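Local coordinates for protein 2-nitrobenzoate nitroreductase (Pseudomonas fluorescens, PDB 4Z85) that probably binds FMN and acts as a flavin-dependent nitroreductase that reduces 2-nitrobenzoate, within the flavoredoxin family of flavin reductase-like proteins, at residues C39-Y44 / V101-D106; K145-S150 / M155-I160. All coordinates share one frame; numbering follows the deposited sequence.

Contact 1 (C39-Y44 / V101-D106); sequences CNAAPY and VLCGSD
Cys-103, toward the C-terminal end of helix 94-103, packs against Ala-41 and Pro-43, two residues that lie two apart on strand 39-52. The apolar part of the contact is small and is carried by few atoms. The thiol lies beside its own backbone N and anti to the carbonyl carbon (chi1 -76°), a setting that carries SG along the strand to the methyl of Ala-41, 3.9 Å from CB to SG. The methylene of Cys-103 takes the other neighbour, its CB lying 3.9 Å from CD of Pro-43. One short side chain thus meets two strand residues with two different atoms.

Contacts with backbone make up the rest. Ala-41 O comes within 3.8 Å of Cys-103 CB, a van der Waals approach, and CD and CG of the Pro-43 ring lie against the peptide that follows the cysteine, with CD 3.8 Å from Gly-104 N and CG close to the glycine CA.

Hydrogen bonds hold each side separately rather than joining the two. Gly-104 N donates to Val-101 O, while Leu-102 O accepts from both Ser-105 N and Ser-105 OG, the hydroxyl at 2.8 Å; both donors approach from the same face of that carbonyl. Lys-75 NZ bonds to Cys-103 O and Ser-105 O, and the strand pairs its own backbone with strand 28-33.

With Val-101 O, Leu-102 O, Cys-103 O and Ser-105 O all accepting bonds, the junction between the helix end and this barrel strand rests on van der Waals contact, and the 171 Å² it buries makes it a modest one.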
ATOM      1  N   CYS A  39      20.698 -15.630  -4.973  1.00 36.19           N
ATOM      2  CA  CYS A  39      19.602 -14.665  -5.037  1.00 33.76           C
ATOM      3  C   CYS A  39      18.312 -15.202  -4.427  1.00 34.04           C
ATOM      4  O   CYS A  39      17.746 -16.192  -4.899  1.00 37.34           O
ATOM      5  CB  CYS A  39      19.341 -14.237  -6.480  1.00 30.67           C
ATOM      6  SG  CYS A  39      18.024 -12.961  -6.653  1.00 35.08           S
ATOM      7  N   ASN A  40      17.844 -14.531  -3.380  1.00 29.83           N
ATOM      8  CA  ASN A  40      16.569 -14.861  -2.773  1.00 29.67           C
ATOM      9  C   ASN A  40      15.489 -13.954  -3.352  1.00 27.81           C
ATOM     10  O   ASN A  40      15.774 -12.834  -3.780  1.00 27.91           O
ATOM     11  CB  ASN A  40      16.636 -14.723  -1.254  1.00 31.81           C
ATOM     12  CG  ASN A  40      17.500 -15.794  -0.609  1.00 33.96           C
ATOM     13  OD1 ASN A  40      18.520 -15.496   0.014  1.00 32.98           O
ATOM     14  ND2 ASN A  40      17.084 -17.046  -0.745  1.00 37.31           N
ATOM     15  N   ALA A  41      14.263 -14.464  -3.392  1.00 28.94           N
ATOM     16  CA  ALA A  41      13.124 -13.697  -3.892  1.00 27.11           C
ATOM     17  C   ALA A  41      11.940 -13.932  -2.971  1.00 26.32           C
ATOM     18  O   ALA A  41      11.654 -15.071  -2.602  1.00 26.62           O
ATOM     19  CB  ALA A  41      12.794 -14.092  -5.315  1.00 26.68           C
ATOM     20  N   ALA A  42      11.268 -12.860  -2.552  1.00 23.79           N
ATOM     21  CA  ALA A  42      10.135 -13.023  -1.646  1.00 23.86           C
ATOM     22  C   ALA A  42       9.160 -11.865  -1.838  1.00 21.25           C
ATOM     23  O   ALA A  42       9.589 -10.719  -1.942  1.00 21.93           O
ATOM     24  CB  ALA A  42      10.590 -13.095  -0.205  1.00 26.24           C
ATOM     25  N   PRO A  43       7.865 -12.176  -1.945  1.00 18.94           N
ATOM     26  CA  PRO A  43       6.868 -11.118  -2.142  1.00 19.79           C
ATOM     27  C   PRO A  43       6.313 -10.573  -0.831  1.00 20.04           C
ATOM     28  O   PRO A  43       6.072 -11.308   0.142  1.00 19.04           O
ATOM     29  CB  PRO A  43       5.760 -11.826  -2.924  1.00 21.53           C
ATOM     30  CG  PRO A  43       5.799 -13.227  -2.338  1.00 22.61           C
ATOM     31  CD  PRO A  43       7.267 -13.518  -2.079  1.00 24.86           C
ATOM     32  N   TYR A  44       6.059  -9.269  -0.827  1.00 16.87           N
ATOM     33  CA  TYR A  44       5.503  -8.590   0.345  1.00 17.87           C
ATOM     34  C   TYR A  44       4.453  -7.583  -0.084  1.00 16.29           C
ATOM     35  O   TYR A  44       4.728  -6.782  -0.959  1.00 20.79           O
ATOM     36  CB  TYR A  44       6.594  -7.845   1.111  1.00 19.52           C
ATOM     37  CG  TYR A  44       7.699  -8.733   1.592  1.00 18.82           C
ATOM     38  CD1 TYR A  44       7.585  -9.403   2.795  1.00 23.30           C
ATOM     39  CD2 TYR A  44       8.842  -8.911   0.831  1.00 19.79           C
ATOM     40  CE1 TYR A  44       8.596 -10.241   3.246  1.00 23.38           C
ATOM     41  CE2 TYR A  44       9.859  -9.747   1.269  1.00 24.40           C
ATOM     42  CZ  TYR A  44       9.723 -10.403   2.474  1.00 23.96           C
ATOM     43  OH  TYR A  44      10.726 -11.229   2.927  1.00 26.99           O
ATOM     44  N   VAL A 101       3.807 -15.942  -6.615  1.00 19.88           N
ATOM     45  CA  VAL A 101       3.119 -16.642  -5.547  1.00 23.00           C
ATOM     46  C   VAL A 101       3.931 -17.857  -5.079  1.00 25.62           C
ATOM     47  O   VAL A 101       3.993 -18.137  -3.878  1.00 27.87           O
ATOM     48  CB  VAL A 101       1.708 -17.061  -5.982  1.00 27.18           C
ATOM     49  CG1 VAL A 101       1.076 -17.998  -4.965  1.00 27.22           C
ATOM     50  CG2 VAL A 101       0.849 -15.812  -6.183  1.00 23.90           C
ATOM     51  N   LEU A 102       4.575 -18.550  -6.018  1.00 24.61           N
ATOM     52  CA  LEU A 102       5.434 -19.690  -5.652  1.00 27.56           C
ATOM     53  C   LEU A 102       6.590 -19.266  -4.732  1.00 27.93           C
ATOM     54  O   LEU A 102       6.996 -20.021  -3.839  1.00 31.17           O
ATOM     55  CB  LEU A 102       5.985 -20.374  -6.904  1.00 25.95           C
ATOM     56  CG  LEU A 102       4.929 -21.005  -7.810  1.00 24.93           C
ATOM     57  CD1 LEU A 102       5.562 -21.673  -9.010  1.00 27.01           C
ATOM     58  CD2 LEU A 102       4.066 -21.988  -7.020  1.00 24.36           C
ATOM     59  N   CYS A 103       7.094 -18.054  -4.926  1.00 25.52           N
ATOM     60  CA  CYS A 103       8.162 -17.524  -4.073  1.00 26.40           C
ATOM     61  C   CYS A 103       7.759 -17.348  -2.623  1.00 31.60           C
ATOM     62  O   CYS A 103       8.613 -17.305  -1.737  1.00 33.32           O
ATOM     63  CB  CYS A 103       8.648 -16.182  -4.600  1.00 26.42           C
ATOM     64  SG  CYS A 103       9.680 -16.301  -6.018  1.00 30.17           S
ATOM     65  N   GLY A 104       6.461 -17.224  -2.381  1.00 26.37           N
ATOM     66  CA  GLY A 104       5.963 -17.041  -1.033  1.00 28.95           C
ATOM     67  C   GLY A 104       5.865 -18.342  -0.272  1.00 36.13           C
ATOM     68  O   GLY A 104       5.436 -18.364   0.886  1.00 32.72           O
ATOM     69  N   SER A 105       6.255 -19.438  -0.918  1.00 32.64           N
ATOM     70  CA  SER A 105       6.202 -20.743  -0.271  1.00 33.20           C
ATOM     71  C   SER A 105       7.246 -20.839   0.839  1.00 38.59           C
ATOM     72  O   SER A 105       8.187 -20.044   0.899  1.00 36.37           O
ATOM     73  CB  SER A 105       6.410 -21.867  -1.294  1.00 34.77           C
ATOM     74  OG  SER A 105       5.422 -21.829  -2.311  1.00 30.13           O
ATOM     75  N   ASP A 106       7.072 -21.825   1.710  1.00 41.74           N
ATOM     76  CA  ASP A 106       7.958 -22.024   2.849  1.00 41.46           C
ATOM     77  C   ASP A 106       9.138 -22.917   2.480  1.00 41.33           C
ATOM     78  O   ASP A 106       9.130 -24.112   2.766  1.00 44.11           O
ATOM     79  CB  ASP A 106       7.173 -22.631   4.013  1.00 43.89           C
ATOM     80  CG  ASP A 106       8.023 -22.849   5.246  1.00 51.02           C
ATOM     81  OD1 ASP A 106       9.002 -22.098   5.438  1.00 52.25           O
ATOM     82  OD2 ASP A 106       7.709 -23.776   6.021  1.00 53.73           O
TER

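Contact 2 (K145-S150 / M155-I160)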
ATOM      1  N   LYS A 145      16.938   2.770   5.916  1.00 20.87           N
ATOM      2  CA  LYS A 145      16.972   2.505   7.357  1.00 20.57           C
ATOM      3  C   LYS A 145      16.080   1.336   7.701  1.00 24.09           C
ATOM      4  O   LYS A 145      15.048   1.151   7.076  1.00 22.42           O
ATOM      5  CB  LYS A 145      16.516   3.733   8.145  1.00 24.70           C
ATOM      6  CG  LYS A 145      16.175   3.482   9.599  1.00 33.11           C
ATOM      7  CD  LYS A 145      16.703   4.593  10.476  1.00 31.79           C
ATOM      8  CE  LYS A 145      15.630   5.612  10.759  1.00 35.86           C
ATOM      9  NZ  LYS A 145      16.209   6.776  11.501  1.00 30.62           N
ATOM     10  N   ILE A 146      16.454   0.557   8.706  1.00 22.95           N
ATOM     11  CA  ILE A 146      15.525  -0.452   9.216  1.00 22.99           C
ATOM     12  C   ILE A 146      15.024   0.010  10.569  1.00 23.79           C
ATOM     13  O   ILE A 146      15.812   0.413  11.425  1.00 26.37           O
ATOM     14  CB  ILE A 146      16.173  -1.833   9.323  1.00 25.39           C
ATOM     15  CG1 ILE A 146      16.539  -2.333   7.926  1.00 29.20           C
ATOM     16  CG2 ILE A 146      15.220  -2.827   9.988  1.00 28.44           C
ATOM     17  CD1 ILE A 146      17.230  -3.630   7.924  1.00 33.71           C
ATOM     18  N   ILE A 147      13.712   0.017  10.747  1.00 21.62           N
ATOM     19  CA  ILE A 147      13.142   0.257  12.062  1.00 23.28           C
ATOM     20  C   ILE A 147      12.591  -1.068  12.561  1.00 28.78           C
ATOM     21  O   ILE A 147      11.701  -1.619  11.949  1.00 23.31           O
ATOM     22  CB  ILE A 147      12.018   1.311  12.045  1.00 26.92           C
ATOM     23  CG1 ILE A 147      12.576   2.695  11.688  1.00 25.95           C
ATOM     24  CG2 ILE A 147      11.330   1.367  13.396  1.00 30.67           C
ATOM     25  CD1 ILE A 147      11.533   3.776  11.636  1.00 28.78           C
ATOM     26  N   ASP A 148      13.119  -1.597  13.656  1.00 27.09           N
ATOM     27  CA  ASP A 148      12.546  -2.832  14.188  1.00 27.02           C
ATOM     28  C   ASP A 148      11.166  -2.551  14.761  1.00 27.84           C
ATOM     29  O   ASP A 148      10.978  -1.640  15.552  1.00 30.33           O
ATOM     30  CB  ASP A 148      13.459  -3.449  15.252  1.00 29.08           C
ATOM     31  CG  ASP A 148      14.760  -3.954  14.671  1.00 37.56           C
ATOM     32  OD1 ASP A 148      14.760  -4.438  13.511  1.00 37.17           O
ATOM     33  OD2 ASP A 148      15.787  -3.857  15.372  1.00 44.51           O
ATOM     34  N   PHE A 149      10.200  -3.338  14.309  1.00 26.06           N
ATOM     35  CA  PHE A 149       8.822  -3.289  14.758  1.00 28.06           C
ATOM     36  C   PHE A 149       8.763  -4.017  16.101  1.00 29.99           C
ATOM     37  O   PHE A 149       8.341  -3.475  17.122  1.00 31.64           O
ATOM     38  CB  PHE A 149       7.939  -3.957  13.690  1.00 29.13           C
ATOM     39  CG  PHE A 149       6.468  -3.809  13.896  1.00 32.83           C
ATOM     40  CD1 PHE A 149       5.766  -4.740  14.650  1.00 33.36           C
ATOM     41  CD2 PHE A 149       5.765  -2.787  13.276  1.00 29.40           C
ATOM     42  CE1 PHE A 149       4.399  -4.631  14.817  1.00 29.94           C
ATOM     43  CE2 PHE A 149       4.395  -2.673  13.436  1.00 27.92           C
ATOM     44  CZ  PHE A 149       3.708  -3.594  14.218  1.00 30.01           C
ATOM     45  N   SER A 150       9.233  -5.256  16.067  1.00 30.00           N
ATOM     46  CA  SER A 150       9.313  -6.116  17.237  1.00 32.97           C
ATOM     47  C   SER A 150      10.491  -7.046  17.013  1.00 35.22           C
ATOM     48  O   SER A 150      11.197  -6.918  16.018  1.00 32.50           O
ATOM     49  CB  SER A 150       8.022  -6.905  17.429  1.00 35.38           C
ATOM     50  OG  SER A 150       7.775  -7.739  16.317  1.00 32.37           O
ATOM     51  N   MET A 155      10.472  -2.956   9.831  1.00 20.49           N
ATOM     52  CA  MET A 155      10.086  -2.095   8.722  1.00 18.95           C
ATOM     53  C   MET A 155      11.334  -1.662   7.959  1.00 20.76           C
ATOM     54  O   MET A 155      12.204  -0.976   8.503  1.00 23.38           O
ATOM     55  CB  MET A 155       9.309  -0.891   9.235  1.00 20.05           C
ATOM     56  CG  MET A 155       7.914  -1.267   9.752  1.00 20.69           C
ATOM     57  SD  MET A 155       7.017   0.098  10.492  1.00 25.78           S
ATOM     58  CE  MET A 155       8.029   0.364  11.950  1.00 27.97           C
ATOM     59  N   VAL A 156      11.420  -2.091   6.708  1.00 16.79           N
ATOM     60  CA  VAL A 156      12.546  -1.771   5.852  1.00 18.47           C
ATOM     61  C   VAL A 156      12.201  -0.525   5.051  1.00 17.37           C
ATOM     62  O   VAL A 156      11.235  -0.532   4.302  1.00 16.96           O
ATOM     63  CB  VAL A 156      12.873  -2.913   4.889  1.00 20.97           C
ATOM     64  CG1 VAL A 156      14.029  -2.504   3.947  1.00 19.94           C
ATOM     65  CG2 VAL A 156      13.196  -4.192   5.671  1.00 24.24           C
ATOM     66  N   PHE A 157      12.980   0.543   5.234  1.00 16.21           N
ATOM     67  CA  PHE A 157      12.818   1.750   4.440  1.00 16.71           C
ATOM     68  C   PHE A 157      13.894   1.761   3.376  1.00 18.45           C
ATOM     69  O   PHE A 157      15.096   1.732   3.687  1.00 20.01           O
ATOM     70  CB  PHE A 157      12.890   3.009   5.305  1.00 15.34           C
ATOM     71  CG  PHE A 157      11.727   3.155   6.234  1.00 17.17           C
ATOM     72  CD1 PHE A 157      11.711   2.490   7.454  1.00 18.44           C
ATOM     73  CD2 PHE A 157      10.631   3.947   5.888  1.00 17.62           C
ATOM     74  CE1 PHE A 157      10.633   2.624   8.309  1.00 20.48           C
ATOM     75  CE2 PHE A 157       9.546   4.078   6.745  1.00 18.96           C
ATOM     76  CZ  PHE A 157       9.552   3.413   7.960  1.00 19.41           C
ATOM     77  N   GLY A 158      13.450   1.766   2.122  1.00 16.86           N
ATOM     78  CA  GLY A 158      14.366   1.691   1.005  1.00 17.60           C
ATOM     79  C   GLY A 158      14.334   2.997   0.241  1.00 19.45           C
ATOM     80  O   GLY A 158      13.310   3.681   0.230  1.00 19.00           O
ATOM     81  N   GLU A 159      15.455   3.328  -0.403  1.00 19.75           N
ATOM     82  CA  GLU A 159      15.518   4.491  -1.282  1.00 18.59           C
ATOM     83  C   GLU A 159      15.671   4.022  -2.716  1.00 19.67           C
ATOM     84  O   GLU A 159      16.522   3.183  -3.020  1.00 19.73           O
ATOM     85  CB  GLU A 159      16.680   5.414  -0.897  1.00 20.84           C
ATOM     86  CG  GLU A 159      16.852   6.585  -1.866  1.00 23.03           C
ATOM     87  CD  GLU A 159      17.944   7.527  -1.440  1.00 31.14           C
ATOM     88  OE1 GLU A 159      18.526   7.298  -0.356  1.00 30.61           O
ATOM     89  OE2 GLU A 159      18.218   8.489  -2.195  1.00 33.37           O
ATOM     90  N   ILE A 160      14.813   4.525  -3.592  1.00 19.92           N
ATOM     91  CA  ILE A 160      14.900   4.192  -4.999  1.00 19.63           C
ATOM     92  C   ILE A 160      16.038   4.978  -5.637  1.00 21.20           C
ATOM     93  O   ILE A 160      16.016   6.201  -5.637  1.00 21.95           O
ATOM     94  CB  ILE A 160      13.598   4.517  -5.736  1.00 21.15           C
ATOM     95  CG1 ILE A 160      12.418   3.851  -5.033  1.00 19.92           C
ATOM     96  CG2 ILE A 160      13.688   4.073  -7.192  1.00 20.62           C
ATOM     97  CD1 ILE A 160      11.075   4.389  -5.476  1.00 17.58           C
TER
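CG1 of Ile-147 and CG of Phe-157 both lie beside their own backbone N (chi1 -67° and -68°), and with the isoleucine chain extended at chi2, CD1 comes to 3.6 Å from CE1 of Phe-157, at an oblique approach. CG2 of Ile-147 is anti to its N and meets CE of Met-155 at 3.7 Å, where a bend at chi3 turns the thioether chain. That methyl also reaches the edge of the Phe-149 ring, while the edge of the Phe-157 ring takes Lys-145 O in its plane.

Beneath this cluster the antiparallel hairpin is pinned by two hydrogen-bonded pairs, Lys-145 with Phe-157 and Ile-147 with Met-155. Phe-157 N meets Lys-145 O at 2.8 Å, nearly head-on to the carbonyl. Between them Ile-146 and Val-156 form a non-hydrogen-bonded pair on the opposite face, toward helix 77-84, and Ile-146 CA adds a C-H...O contact to Met-155 O (3.4 Å). Replacing the Phe-157 ring with the methyl of an alanine is likely to leave CD1 of Ile-147 without its aromatic neighbour and open a gap beside it.

Ile-147, Met-155 and Phe-157 also pack on the second subunit, so the chemistry implies a backbone-bonded hairpin whose face bearing these three residues contributes to the dimer interface.

Contacts 1 and 2 illustrate two ways of building around one antiparallel barrel, the flavin reductase-like fold. Contact 2 joins neighbouring strands within the sheet, chiefly through backbone bonds, whereas contact 1 seats a helix end on a strand by apolar packing. Their centres are 19 Å apart and their nearest atoms about 8 Å, so they do not touch. Strand 55-62 stands between strands 39-52 and 153-165 in the sheet and connects them; Tyr-44 packs on its Ile-59, which bonds through its backbone to Val-156. Both contacts also meet the second subunit, 101-106 through Val-101, Leu-102 and Ser-105. Both lie within the flavin reductase-like domain, whose family binds FMN.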